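Local coordinates for acetoin utilization protein AcuB, putative (PDB 2O16), which is of unknown function but carries a pair of CBS domains, which in relatives often bind adenine nucleotides, at residues Met10-Pro15 against Asp126-Thr131; Leu18-Thr23 against Pro79-Met84; Lys46-Ile51 against Thr86-Val91. All coordinates share one frame; numbering follows the deposited sequence.

Interaction 1. Residues Met10-Pro15 against Asp126-Thr131; sequences MMTRHP and DSDFVT. With PO4 (phosphate ion), chain C.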
ATOM      1  N   MET A  10       8.175 -10.919   0.919  1.00 25.20           N
ATOM      2  CA  MET A  10       8.171 -10.186  -0.352  1.00 23.83           C
ATOM      3  C   MET A  10       7.642  -8.764  -0.289  1.00 22.71           C
ATOM      4  O   MET A  10       7.729  -8.027  -1.283  1.00 22.40           O
ATOM      5  CB  MET A  10       7.394 -10.990  -1.411  1.00 24.45           C
ATOM      6  CG  MET A  10       5.922 -11.258  -1.052  1.00 25.80           C
ATOM      7  SD  MET A  10       4.879  -9.816  -1.440  1.00 28.57           S
ATOM      8  CE  MET A  10       4.776  -9.953  -3.226  1.00 26.29           C
ATOM      9  N   MET A  11       7.077  -8.375   0.856  1.00 21.43           N
ATOM     10  CA  MET A  11       6.497  -7.030   1.021  1.00 21.07           C
ATOM     11  C   MET A  11       7.581  -5.972   1.019  1.00 21.26           C
ATOM     12  O   MET A  11       8.742  -6.263   1.323  1.00 21.62           O
ATOM     13  CB  MET A  11       5.687  -6.929   2.318  1.00 20.31           C
ATOM     14  CG  MET A  11       6.499  -7.076   3.594  1.00 20.81           C
ATOM     15  SD  MET A  11       5.516  -7.063   5.075  1.00 21.47           S
ATOM     16  CE  MET A  11       6.758  -7.035   6.370  1.00 18.37           C
ATOM     17  N   THR A  12       7.190  -4.750   0.676  1.00 21.38           N
ATOM     18  CA  THR A  12       8.009  -3.568   0.850  1.00 22.20           C
ATOM     19  C   THR A  12       7.980  -3.233   2.344  1.00 22.23           C
ATOM     20  O   THR A  12       6.914  -2.957   2.900  1.00 21.31           O
ATOM     21  CB  THR A  12       7.456  -2.383  -0.005  1.00 21.53           C
ATOM     22  OG1 THR A  12       7.646  -2.658  -1.396  1.00 23.55           O
ATOM     23  CG2 THR A  12       8.109  -1.052   0.332  1.00 22.01           C
ATOM     24  N   ARG A  13       9.144  -3.265   2.991  1.00 22.26           N
ATOM     25  CA  ARG A  13       9.211  -2.947   4.410  1.00 25.30           C
ATOM     26  C   ARG A  13       9.476  -1.435   4.594  1.00 24.54           C
ATOM     27  O   ARG A  13       9.844  -0.754   3.652  1.00 23.76           O
ATOM     28  CB  ARG A  13      10.297  -3.801   5.094  1.00 25.11           C
ATOM     29  CG  ARG A  13      10.113  -5.299   4.912  1.00 26.97           C
ATOM     30  CD  ARG A  13      11.119  -6.087   5.758  1.00 30.12           C
ATOM     31  NE  ARG A  13      10.938  -7.537   5.629  1.00 37.58           N
ATOM     32  CZ  ARG A  13      10.432  -8.326   6.578  1.00 40.06           C
ATOM     33  NH1 ARG A  13      10.055  -7.815   7.746  1.00 41.81           N
ATOM     34  NH2 ARG A  13      10.314  -9.634   6.360  1.00 41.08           N
ATOM     35  N   HIS A  14       9.283  -0.912   5.795  1.00 25.78           N
ATOM     36  CA  HIS A  14       9.484   0.541   6.034  1.00 27.19           C
ATOM     37  C   HIS A  14       8.873   1.438   4.956  1.00 25.28           C
ATOM     38  O   HIS A  14       9.566   2.300   4.425  1.00 25.15           O
ATOM     39  CB  HIS A  14      10.984   0.918   6.129  1.00 28.88           C
ATOM     40  CG  HIS A  14      11.826  -0.103   6.809  1.00 34.03           C
ATOM     41  ND1 HIS A  14      11.604  -0.503   8.111  1.00 39.62           N
ATOM     42  CD2 HIS A  14      12.902  -0.802   6.373  1.00 37.80           C
ATOM     43  CE1 HIS A  14      12.501  -1.415   8.445  1.00 40.79           C
ATOM     44  NE2 HIS A  14      13.301  -1.611   7.409  1.00 40.88           N
ATOM     45  N   PRO A  15       7.571   1.245   4.609  1.00 24.32           N
ATOM     46  CA  PRO A  15       7.052   2.161   3.593  1.00 22.78           C
ATOM     47  C   PRO A  15       6.974   3.579   4.160  1.00 22.26           C
ATOM     48  O   PRO A  15       6.859   3.753   5.373  1.00 21.58           O
ATOM     49  CB  PRO A  15       5.640   1.639   3.317  1.00 23.12           C
ATOM     50  CG  PRO A  15       5.250   0.902   4.546  1.00 23.32           C
ATOM     51  CD  PRO A  15       6.545   0.311   5.094  1.00 23.42           C
ATOM     52  N   ASP A 126       1.953  -3.711  -6.541  1.00 19.52           N
ATOM     53  CA  ASP A 126       2.290  -4.319  -7.823  0.50 19.10           C
ATOM     54  C   ASP A 126       3.828  -4.422  -7.968  1.00 19.33           C
ATOM     55  O   ASP A 126       4.341  -5.428  -8.483  1.00 18.55           O
ATOM     56  CB  ASP A 126       1.612  -3.578  -8.993  0.50 18.36           C
ATOM     57  CG  ASP A 126       1.675  -2.054  -8.856  0.50 16.34           C
ATOM     58  OD1 ASP A 126       2.595  -1.538  -8.191  0.50 15.63           O
ATOM     59  OD2 ASP A 126       0.807  -1.371  -9.428  0.50 18.09           O
ATOM     60  N   SER A 127       4.561  -3.407  -7.493  1.00 19.99           N
ATOM     61  CA  SER A 127       6.032  -3.445  -7.593  1.00 20.45           C
ATOM     62  C   SER A 127       6.632  -4.695  -6.925  1.00 18.87           C
ATOM     63  O   SER A 127       7.588  -5.275  -7.427  1.00 18.49           O
ATOM     64  CB  SER A 127       6.688  -2.159  -7.063  1.00 21.53           C
ATOM     65  OG  SER A 127       6.095  -1.024  -7.694  1.00 24.35           O
ATOM     66  N   ASP A 128       6.064  -5.122  -5.802  1.00 18.38           N
ATOM     67  CA  ASP A 128       6.537  -6.331  -5.135  1.00 18.02           C
ATOM     68  C   ASP A 128       6.304  -7.608  -5.954  1.00 18.38           C
ATOM     69  O   ASP A 128       7.148  -8.533  -5.939  1.00 19.13           O
ATOM     70  CB  ASP A 128       5.916  -6.468  -3.733  1.00 18.04           C
ATOM     71  CG  ASP A 128       6.253  -5.292  -2.841  1.00 19.39           C
ATOM     72  OD1 ASP A 128       7.449  -4.916  -2.773  1.00 20.82           O
ATOM     73  OD2 ASP A 128       5.321  -4.719  -2.252  1.00 19.85           O
ATOM     74  N   PHE A 129       5.158  -7.671  -6.626  1.00 17.45           N
ATOM     75  CA  PHE A 129       4.846  -8.784  -7.532  1.00 16.71           C
ATOM     76  C   PHE A 129       5.747  -8.822  -8.748  1.00 16.94           C
ATOM     77  O   PHE A 129       6.099  -9.895  -9.215  1.00 15.43           O
ATOM     78  CB  PHE A 129       3.385  -8.746  -7.971  1.00 16.07           C
ATOM     79  CG  PHE A 129       2.426  -9.086  -6.860  1.00 17.58           C
ATOM     80  CD1 PHE A 129       2.483 -10.326  -6.234  1.00 17.33           C
ATOM     81  CD2 PHE A 129       1.494  -8.152  -6.418  1.00 21.04           C
ATOM     82  CE1 PHE A 129       1.586 -10.640  -5.171  1.00 20.46           C
ATOM     83  CE2 PHE A 129       0.582  -8.469  -5.368  1.00 20.16           C
ATOM     84  CZ  PHE A 129       0.651  -9.692  -4.755  1.00 17.30           C
ATOM     85  N   VAL A 130       6.116  -7.652  -9.275  1.00 16.91           N
ATOM     86  CA  VAL A 130       7.145  -7.660 -10.340  1.00 17.20           C
ATOM     87  C   VAL A 130       8.440  -8.353  -9.896  1.00 16.47           C
ATOM     88  O   VAL A 130       8.983  -9.181 -10.606  1.00 15.92           O
ATOM     89  CB  VAL A 130       7.436  -6.222 -10.863  1.00 16.86           C
ATOM     90  CG1 VAL A 130       8.573  -6.254 -11.914  1.00 17.96           C
ATOM     91  CG2 VAL A 130       6.167  -5.592 -11.478  1.00 16.95           C
ATOM     92  N   THR A 131       8.940  -8.002  -8.708  1.00 17.63           N
ATOM     93  CA  THR A 131      10.161  -8.547  -8.159  1.00 18.73           C
ATOM     94  C   THR A 131      10.040 -10.049  -7.972  1.00 19.76           C
ATOM     95  O   THR A 131      10.932 -10.828  -8.342  1.00 18.18           O
ATOM     96  CB  THR A 131      10.487  -7.907  -6.784  1.00 19.28           C
ATOM     97  OG1 THR A 131      10.704  -6.505  -6.957  1.00 21.74           O
ATOM     98  CG2 THR A 131      11.772  -8.532  -6.159  1.00 21.93           C
TER
HETATM   99  P   PO4 C   1       3.408   1.408  -6.215  1.00 24.81           P
HETATM  100  O1  PO4 C   1       2.877   2.231  -5.067  1.00 20.35           O
HETATM  101  O2  PO4 C   1       2.201   0.757  -6.862  1.00 26.39           O
HETATM  102  O3  PO4 C   1       3.998   2.408  -7.183  1.00 25.01           O
HETATM  103  O4  PO4 C   1       4.444   0.375  -5.810  1.00 24.24           O
HETATM  104  O   HOH W   1       8.950  -8.794  -3.670  1.00 31.44           O
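A carboxylate on the first turn of a helix reaches back to the chain near the N terminus: Thr12 OG1 donates over 2.7 Å to Asp128 OD1, which receives the bond on its syn lone pair. The two side chains meet at about a right angle. Asp128 CG stands beside its own backbone N (chi1 -60°), which sends the carboxylate toward residues 10-12. A short hydroxyl can give one proton, whereas a carboxylate offers two acceptors, here OD1 for Thr12 and OD2 for the backbone N-H of Thr125. One water adds a bridge, donating to Met10 O at 2.8 Å and to Asp128 O at 2.9 Å.

Thr12 pairs through its backbone with Ile123 on strand 119-124, so the contact ties the edge of the antiparallel sheet of the second CBS domain to helix 126-141. At its start a phosphate ion, probably from the crystallisation liquor, accepts from Ser127 OG and is also hydrogen-bonded to Arg37, His38 and Thr125.

Next to the polar pair Met10 supplies a flexible apolar arm. Bent at chi2 and chi3, it brings its CE methyl against Asp128 CB at 3.7 Å and obliquely against the Phe129 ring, an off-centre CH-pi contact with CE 4.2 Å from the centroid.

Interaction 2. Residues Leu18-Thr23 against Pro79-Met84; sequences LLRTHT and PLFEVM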
ATOM      1  N   LEU A  18       2.288   8.912   6.025  1.00 17.39           N
ATOM      2  CA  LEU A  18       1.973  10.312   6.357  1.00 17.99           C
ATOM      3  C   LEU A  18       0.965  10.336   7.492  1.00 18.28           C
ATOM      4  O   LEU A  18       0.173   9.389   7.611  1.00 16.58           O
ATOM      5  CB  LEU A  18       1.406  11.017   5.120  1.00 18.48           C
ATOM      6  CG  LEU A  18       2.450  11.384   4.040  1.00 20.40           C
ATOM      7  CD1 LEU A  18       1.788  12.008   2.857  1.00 22.08           C
ATOM      8  CD2 LEU A  18       3.600  12.322   4.564  1.00 22.00           C
ATOM      9  N   LEU A  19       0.986  11.398   8.318  1.00 18.07           N
ATOM     10  CA  LEU A  19      -0.081  11.621   9.324  1.00 17.54           C
ATOM     11  C   LEU A  19      -1.378  12.047   8.647  1.00 17.25           C
ATOM     12  O   LEU A  19      -1.359  12.562   7.526  1.00 16.24           O
ATOM     13  CB  LEU A  19       0.338  12.702  10.355  1.00 18.48           C
ATOM     14  CG  LEU A  19       1.588  12.393  11.173  1.00 18.38           C
ATOM     15  CD1 LEU A  19       2.095  13.621  12.027  1.00 20.44           C
ATOM     16  CD2 LEU A  19       1.371  11.134  12.051  1.00 21.38           C
ATOM     17  N   ARG A  20      -2.514  11.796   9.311  1.00 17.01           N
ATOM     18  CA  ARG A  20      -3.844  12.036   8.705  1.00 18.03           C
ATOM     19  C   ARG A  20      -4.171  13.500   8.495  1.00 17.47           C
ATOM     20  O   ARG A  20      -5.109  13.843   7.753  1.00 16.61           O
ATOM     21  CB  ARG A  20      -4.932  11.457   9.624  1.00 18.68           C
ATOM     22  CG  ARG A  20      -4.993  12.150  11.009  1.00 19.92           C
ATOM     23  CD  ARG A  20      -5.870  11.367  12.011  1.00 21.36           C
ATOM     24  NE  ARG A  20      -7.288  11.472  11.666  1.00 25.34           N
ATOM     25  CZ  ARG A  20      -8.087  12.480  12.032  1.00 29.47           C
ATOM     26  NH1 ARG A  20      -7.630  13.503  12.748  1.00 32.10           N
ATOM     27  NH2 ARG A  20      -9.354  12.473  11.668  1.00 32.20           N
ATOM     28  N   THR A  21      -3.416  14.359   9.201  1.00 17.91           N
ATOM     29  CA  THR A  21      -3.506  15.797   9.069  1.00 17.75           C
ATOM     30  C   THR A  21      -2.519  16.400   8.063  1.00 18.47           C
ATOM     31  O   THR A  21      -2.549  17.600   7.793  1.00 18.44           O
ATOM     32  CB  THR A  21      -3.360  16.500  10.470  1.00 18.03           C
ATOM     33  OG1 THR A  21      -2.268  15.924  11.203  1.00 15.21           O
ATOM     34  CG2 THR A  21      -4.636  16.331  11.281  1.00 18.67           C
ATOM     35  N   HIS A  22      -1.609  15.597   7.524  1.00 19.14           N
ATOM     36  CA  HIS A  22      -0.910  16.033   6.321  1.00 19.14           C
ATOM     37  C   HIS A  22      -1.931  16.099   5.189  1.00 19.57           C
ATOM     38  O   HIS A  22      -3.102  15.727   5.391  1.00 18.19           O
ATOM     39  CB  HIS A  22       0.264  15.116   6.015  1.00 20.30           C
ATOM     40  CG  HIS A  22       1.529  15.547   6.682  1.00 21.33           C
ATOM     41  ND1 HIS A  22       1.583  15.868   8.022  1.00 23.08           N
ATOM     42  CD2 HIS A  22       2.788  15.714   6.200  1.00 24.83           C
ATOM     43  CE1 HIS A  22       2.820  16.217   8.340  1.00 24.33           C
ATOM     44  NE2 HIS A  22       3.575  16.114   7.258  1.00 21.68           N
ATOM     45  N   THR A  23      -1.544  16.643   4.035  1.00 19.18           N
ATOM     46  CA  THR A  23      -2.550  17.008   3.046  1.00 18.94           C
ATOM     47  C   THR A  23      -2.411  16.202   1.748  1.00 20.39           C
ATOM     48  O   THR A  23      -1.414  15.454   1.570  1.00 20.55           O
ATOM     49  CB  THR A  23      -2.432  18.496   2.671  1.00 19.48           C
ATOM     50  OG1 THR A  23      -1.216  18.680   1.947  1.00 21.09           O
ATOM     51  CG2 THR A  23      -2.434  19.389   3.934  1.00 17.26           C
ATOM     52  N   PRO A  79      -7.074  17.820   4.133  1.00 22.88           N
ATOM     53  CA  PRO A  79      -6.393  16.846   4.988  1.00 21.52           C
ATOM     54  C   PRO A  79      -6.603  15.404   4.507  1.00 21.47           C
ATOM     55  O   PRO A  79      -7.666  15.088   3.976  1.00 20.81           O
ATOM     56  CB  PRO A  79      -7.033  17.040   6.353  1.00 21.99           C
ATOM     57  CG  PRO A  79      -7.670  18.378   6.306  1.00 23.80           C
ATOM     58  CD  PRO A  79      -8.096  18.577   4.873  1.00 23.19           C
ATOM     59  N   LEU A  80      -5.565  14.576   4.620  1.00 20.30           N
ATOM     60  CA  LEU A  80      -5.636  13.186   4.140  1.00 21.08           C
ATOM     61  C   LEU A  80      -6.756  12.370   4.787  1.00 21.99           C
ATOM     62  O   LEU A  80      -7.361  11.513   4.114  1.00 21.92           O
ATOM     63  CB  LEU A  80      -4.272  12.487   4.266  1.00 20.55           C
ATOM     64  CG  LEU A  80      -3.243  13.094   3.287  1.00 20.56           C
ATOM     65  CD1 LEU A  80      -1.838  12.809   3.684  1.00 18.43           C
ATOM     66  CD2 LEU A  80      -3.506  12.657   1.797  1.00 20.19           C
ATOM     67  N   PHE A  81      -7.052  12.620   6.069  1.00 22.85           N
ATOM     68  CA  PHE A  81      -8.201  11.931   6.693  1.00 24.16           C
ATOM     69  C   PHE A  81      -9.538  12.137   5.928  1.00 25.46           C
ATOM     70  O   PHE A  81     -10.440  11.276   6.003  1.00 24.83           O
ATOM     71  CB  PHE A  81      -8.330  12.204   8.208  1.00 24.65           C
ATOM     72  CG  PHE A  81      -8.879  13.583   8.564  1.00 25.92           C
ATOM     73  CD1 PHE A  81     -10.255  13.861   8.457  1.00 29.00           C
ATOM     74  CD2 PHE A  81      -8.032  14.581   9.029  1.00 25.58           C
ATOM     75  CE1 PHE A  81     -10.755  15.137   8.787  1.00 29.84           C
ATOM     76  CE2 PHE A  81      -8.509  15.838   9.366  1.00 27.35           C
ATOM     77  CZ  PHE A  81      -9.884  16.122   9.240  1.00 28.81           C
ATOM     78  N   GLU A  82      -9.661  13.255   5.205  1.00 25.66           N
ATOM     79  CA  GLU A  82     -10.855  13.503   4.361  1.00 28.51           C
ATOM     80  C   GLU A  82     -10.794  12.796   3.008  1.00 27.59           C
ATOM     81  O   GLU A  82     -11.815  12.628   2.348  1.00 28.75           O
ATOM     82  CB  GLU A  82     -11.087  15.011   4.146  1.00 28.16           C
ATOM     83  CG  GLU A  82     -11.461  15.715   5.435  1.00 31.11           C
ATOM     84  CD  GLU A  82     -11.880  17.164   5.272  1.00 33.02           C
ATOM     85  OE1 GLU A  82     -11.741  17.740   4.166  1.00 36.95           O
ATOM     86  OE2 GLU A  82     -12.363  17.731   6.282  1.00 38.83           O
ATOM     87  N   VAL A  83      -9.593  12.447   2.559  1.00 27.04           N
ATOM     88  CA  VAL A  83      -9.423  11.824   1.244  1.00 26.77           C
ATOM     89  C   VAL A  83      -9.426  10.288   1.358  1.00 25.85           C
ATOM     90  O   VAL A  83      -9.975   9.581   0.493  1.00 26.51           O
ATOM     91  CB  VAL A  83      -8.127  12.324   0.558  1.00 27.16           C
ATOM     92  CG1 VAL A  83      -7.883  11.610  -0.781  1.00 29.20           C
ATOM     93  CG2 VAL A  83      -8.170  13.885   0.348  1.00 27.62           C
ATOM     94  N   MET A  84      -8.830   9.761   2.423  1.00 23.14           N
ATOM     95  CA  MET A  84      -8.663   8.308   2.507  1.00 21.57           C
ATOM     96  C   MET A  84     -10.025   7.602   2.716  1.00 20.79           C
ATOM     97  O   MET A  84     -10.931   8.119   3.409  1.00 19.72           O
ATOM     98  CB  MET A  84      -7.683   7.932   3.626  1.00 20.30           C
ATOM     99  CG  MET A  84      -8.231   8.171   5.018  1.00 19.43           C
ATOM    100  SD  MET A  84      -6.883   8.171   6.217  1.00 21.43           S
ATOM    101  CE  MET A  84      -7.777   8.140   7.779  1.00 21.85           C
TER
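One face of the Phe81 ring carries the guanidinium of Arg20, stacked nearly flat with the planes 13° apart and the centres 4.1 Å apart, while CG2 of Thr21 comes to the ring edge. The cation-pi contact is off-centre: NH2 sits over the rim, 3.3 Å from Phe81 CG, and Phe81 CD2 lies over the middle of the guanidinium. The bend at chi3 (-71°) turns the arginine chain back over the ring. A long arginine suits this surface position, since it can lay a flat charged group on an aromatic face.

Beside the stack the backbones join. Residues Leu19 to His22 form a type I beta turn, whose carbonyls meet the first N-H groups of the short, weakly bonded helix 80-83: Phe81 N donates to Arg20 O at 2.8 Å and Leu80 N to His22 O at 2.8 Å, the latter with an N-H...O angle of 165°. The turn leads into helix 24-34 of the first CBS domain, with Thr23 as its N-cap.

Leu80 is the buried apolar member. Its CD1 lies 3.8 Å from Leu18 CD1 and 3.4 Å from Thr23 O, and its side chain also packs on Ala27, Ile41 and Val52.

Interaction 3. Residues Lys46-Ile51 against Thr86-Val91; sequences KKLLGI and TDVTSV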
ATOM      1  N   LYS A  46       2.533   4.501  14.470  1.00 24.68           N
ATOM      2  CA  LYS A  46       2.617   3.747  13.226  1.00 25.27           C
ATOM      3  C   LYS A  46       1.434   2.820  13.010  1.00 23.81           C
ATOM      4  O   LYS A  46       1.518   1.915  12.183  1.00 24.43           O
ATOM      5  CB  LYS A  46       3.938   2.952  13.139  1.00 25.45           C
ATOM      6  CG  LYS A  46       5.187   3.816  13.049  1.00 28.26           C
ATOM      7  CD  LYS A  46       6.431   2.920  12.921  1.00 30.57           C
ATOM      8  CE  LYS A  46       7.736   3.719  12.865  1.00 38.65           C
ATOM      9  NZ  LYS A  46       8.936   2.786  12.747  1.00 42.74           N
ATOM     10  N   LYS A  47       0.327   3.059  13.712  1.00 22.56           N
ATOM     11  CA  LYS A  47      -0.878   2.233  13.538  1.00 21.89           C
ATOM     12  C   LYS A  47      -1.623   2.698  12.291  1.00 19.87           C
ATOM     13  O   LYS A  47      -1.746   3.901  12.011  1.00 18.86           O
ATOM     14  CB  LYS A  47      -1.779   2.241  14.763  1.00 22.28           C
ATOM     15  CG  LYS A  47      -1.047   1.709  16.026  1.00 26.29           C
ATOM     16  CD  LYS A  47      -1.952   1.589  17.231  1.00 30.55           C
ATOM     17  CE  LYS A  47      -1.131   1.572  18.532  1.00 34.43           C
ATOM     18  NZ  LYS A  47       0.099   0.736  18.400  1.00 39.17           N
ATOM     19  N   LEU A  48      -2.096   1.726  11.526  1.00 18.14           N
ATOM     20  CA  LEU A  48      -2.640   2.017  10.220  1.00 16.57           C
ATOM     21  C   LEU A  48      -4.004   2.640  10.395  1.00 16.68           C
ATOM     22  O   LEU A  48      -4.863   2.078  11.085  1.00 17.27           O
ATOM     23  CB  LEU A  48      -2.746   0.733   9.394  1.00 16.62           C
ATOM     24  CG  LEU A  48      -3.468   0.874   8.052  1.00 17.26           C
ATOM     25  CD1 LEU A  48      -2.557   1.744   7.159  1.00 16.63           C
ATOM     26  CD2 LEU A  48      -3.733  -0.519   7.429  1.00 17.32           C
ATOM     27  N   LEU A  49      -4.207   3.807   9.797  1.00 14.80           N
ATOM     28  CA  LEU A  49      -5.511   4.467   9.820  1.00 15.79           C
ATOM     29  C   LEU A  49      -6.203   4.391   8.456  1.00 15.82           C
ATOM     30  O   LEU A  49      -7.407   4.471   8.382  1.00 17.02           O
ATOM     31  CB  LEU A  49      -5.348   5.946  10.162  1.00 15.21           C
ATOM     32  CG  LEU A  49      -4.675   6.222  11.514  1.00 17.60           C
ATOM     33  CD1 LEU A  49      -4.503   7.731  11.725  1.00 18.49           C
ATOM     34  CD2 LEU A  49      -5.519   5.605  12.623  1.00 21.25           C
ATOM     35  N   GLY A  50      -5.422   4.290   7.383  1.00 15.81           N
ATOM     36  CA  GLY A  50      -5.971   4.261   6.004  1.00 15.88           C
ATOM     37  C   GLY A  50      -4.829   4.321   4.998  1.00 16.32           C
ATOM     38  O   GLY A  50      -3.674   4.210   5.370  1.00 15.90           O
ATOM     39  N   ILE A  51      -5.155   4.497   3.711  1.00 18.02           N
ATOM     40  CA  ILE A  51      -4.146   4.546   2.688  1.00 18.75           C
ATOM     41  C   ILE A  51      -4.682   5.399   1.525  1.00 19.42           C
ATOM     42  O   ILE A  51      -5.884   5.371   1.229  1.00 20.04           O
ATOM     43  CB  ILE A  51      -3.693   3.097   2.276  1.00 19.77           C
ATOM     44  CG1 ILE A  51      -2.690   3.122   1.116  1.00 22.38           C
ATOM     45  CG2 ILE A  51      -4.894   2.193   1.975  1.00 21.03           C
ATOM     46  CD1 ILE A  51      -1.924   1.832   0.991  1.00 22.25           C
ATOM     47  N   THR A  86     -12.695   5.069   4.172  1.00 18.14           N
ATOM     48  CA  THR A  86     -12.963   4.622   5.543  1.00 17.76           C
ATOM     49  C   THR A  86     -12.890   3.089   5.638  1.00 17.20           C
ATOM     50  O   THR A  86     -12.687   2.548   6.713  1.00 18.74           O
ATOM     51  CB  THR A  86     -14.339   5.156   6.026  1.00 18.52           C
ATOM     52  OG1 THR A  86     -15.333   4.770   5.077  1.00 17.38           O
ATOM     53  CG2 THR A  86     -14.333   6.710   6.113  1.00 18.74           C
ATOM     54  N   ASP A  87     -13.047   2.382   4.521  1.00 16.91           N
ATOM     55  CA  ASP A  87     -12.867   0.933   4.528  1.00 16.80           C
ATOM     56  C   ASP A  87     -11.388   0.630   4.272  1.00 17.41           C
ATOM     57  O   ASP A  87     -10.843   1.044   3.256  1.00 17.19           O
ATOM     58  CB  ASP A  87     -13.727   0.296   3.450  1.00 16.64           C
ATOM     59  CG  ASP A  87     -15.196   0.669   3.598  1.00 17.97           C
ATOM     60  OD1 ASP A  87     -15.849   0.134   4.507  1.00 17.77           O
ATOM     61  OD2 ASP A  87     -15.684   1.507   2.817  1.00 15.79           O
ATOM     62  N   VAL A  88     -10.762  -0.112   5.183  1.00 16.65           N
ATOM     63  CA  VAL A  88      -9.342  -0.382   5.090  1.00 18.23           C
ATOM     64  C   VAL A  88      -9.094  -1.912   5.053  1.00 18.03           C
ATOM     65  O   VAL A  88      -9.498  -2.628   5.983  1.00 18.15           O
ATOM     66  CB  VAL A  88      -8.596   0.244   6.295  1.00 17.84           C
ATOM     67  CG1 VAL A  88      -7.056  -0.027   6.182  1.00 18.85           C
ATOM     68  CG2 VAL A  88      -8.893   1.756   6.405  1.00 17.56           C
ATOM     69  N   THR A  89      -8.434  -2.387   3.995  1.00 18.39           N
ATOM     70  CA  THR A  89      -8.123  -3.811   3.842  1.00 19.19           C
ATOM     71  C   THR A  89      -6.654  -3.989   4.194  1.00 19.69           C
ATOM     72  O   THR A  89      -5.818  -3.197   3.736  1.00 18.73           O
ATOM     73  CB  THR A  89      -8.407  -4.294   2.405  1.00 20.41           C
ATOM     74  OG1 THR A  89      -9.773  -3.999   2.079  1.00 22.18           O
ATOM     75  CG2 THR A  89      -8.193  -5.845   2.257  1.00 19.42           C
ATOM     76  N   SER A  90      -6.350  -4.986   5.014  1.00 17.83           N
ATOM     77  CA  SER A  90      -4.962  -5.269   5.417  1.00 18.81           C
ATOM     78  C   SER A  90      -4.781  -6.785   5.569  1.00 19.33           C
ATOM     79  O   SER A  90      -5.770  -7.581   5.449  1.00 19.11           O
ATOM     80  CB  SER A  90      -4.612  -4.552   6.739  1.00 18.98           C
ATOM     81  OG  SER A  90      -5.425  -5.064   7.782  1.00 19.78           O
ATOM     82  N   VAL A  91      -3.531  -7.187   5.816  1.00 18.42           N
ATOM     83  CA  VAL A  91      -3.197  -8.603   6.009  1.00 18.29           C
ATOM     84  C   VAL A  91      -2.104  -8.713   7.073  1.00 18.62           C
ATOM     85  O   VAL A  91      -1.361  -7.751   7.296  1.00 20.02           O
ATOM     86  CB  VAL A  91      -2.731  -9.239   4.662  1.00 17.89           C
ATOM     87  CG1 VAL A  91      -1.333  -8.680   4.209  1.00 16.23           C
ATOM     88  CG2 VAL A  91      -2.681 -10.790   4.721  1.00 17.31           C
TER
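A classic beta bulge in strand 48-53, where Leu49 and Gly50 both face Ile41 of the neighbouring strand 38-42, forms one side of this contact; the other is the loop of residues 86-91, between helix 80-83 and helix 97-106. Extended from Val88 on, this loop brings the second CBS motif against the small antiparallel hairpin of the first.

Leu48 and Val88 carry the packing. They reach toward each other tip to tip, with CD2 of the leucine 3.6 Å from CG1 of the valine. Leu48 CG lies anti to its backbone nitrogen (chi1 173°), a setting that extends the isobutyl group toward the loop; the same CD2 methyl also reaches Ser90 CB at 4.2 Å. Leu48 also touches Pro113 of strand 112-116, a further apolar surface.

The two methyls of Val88 divide the work. While CG1 meets Leu48, CG2 rests on the backbone of the bulge, 3.7 Å from Leu49 O and 3.9 Å from Gly50 CA. Glycine suits its place because it takes an extended backbone conformation (phi 173°, psi -171°) that residues with a side chain adopt less readily. A branched valine fits in turn, because its two methyls diverge directly from CB and can touch two neighbours at once.

The loop has a polar anchor outside this contact, since Val91 is bonded through its backbone to Pro113. Between the two segments themselves the contact is made by apolar groups resting on carbon and on a carbonyl oxygen, and its hold therefore comes from shape and dispersion, with little directional demand.

From the N terminus, residues 10-15 run beside the start of helix 126-141, so interaction 1 closes the longest loop and encloses the other two along the chain. Residues 18-23 follow almost at once and meet 79-84, and residues 46-51 then meet 86-91; interactions 2 and 3 therefore cross, their segments alternating. They also touch, through Met84 and Arg20 packing on Leu49 and Met84 on Gly50, with centres about 13 Å apart. Interaction 1 lies on the opposite side of the chain's centre from both. Interaction 1 joins the N-terminal strand to the last helix, interaction 2 the turn before helix 24-34 to helix 80-83, interaction 3 the hairpin 38-53 to the loop before helix 97-106.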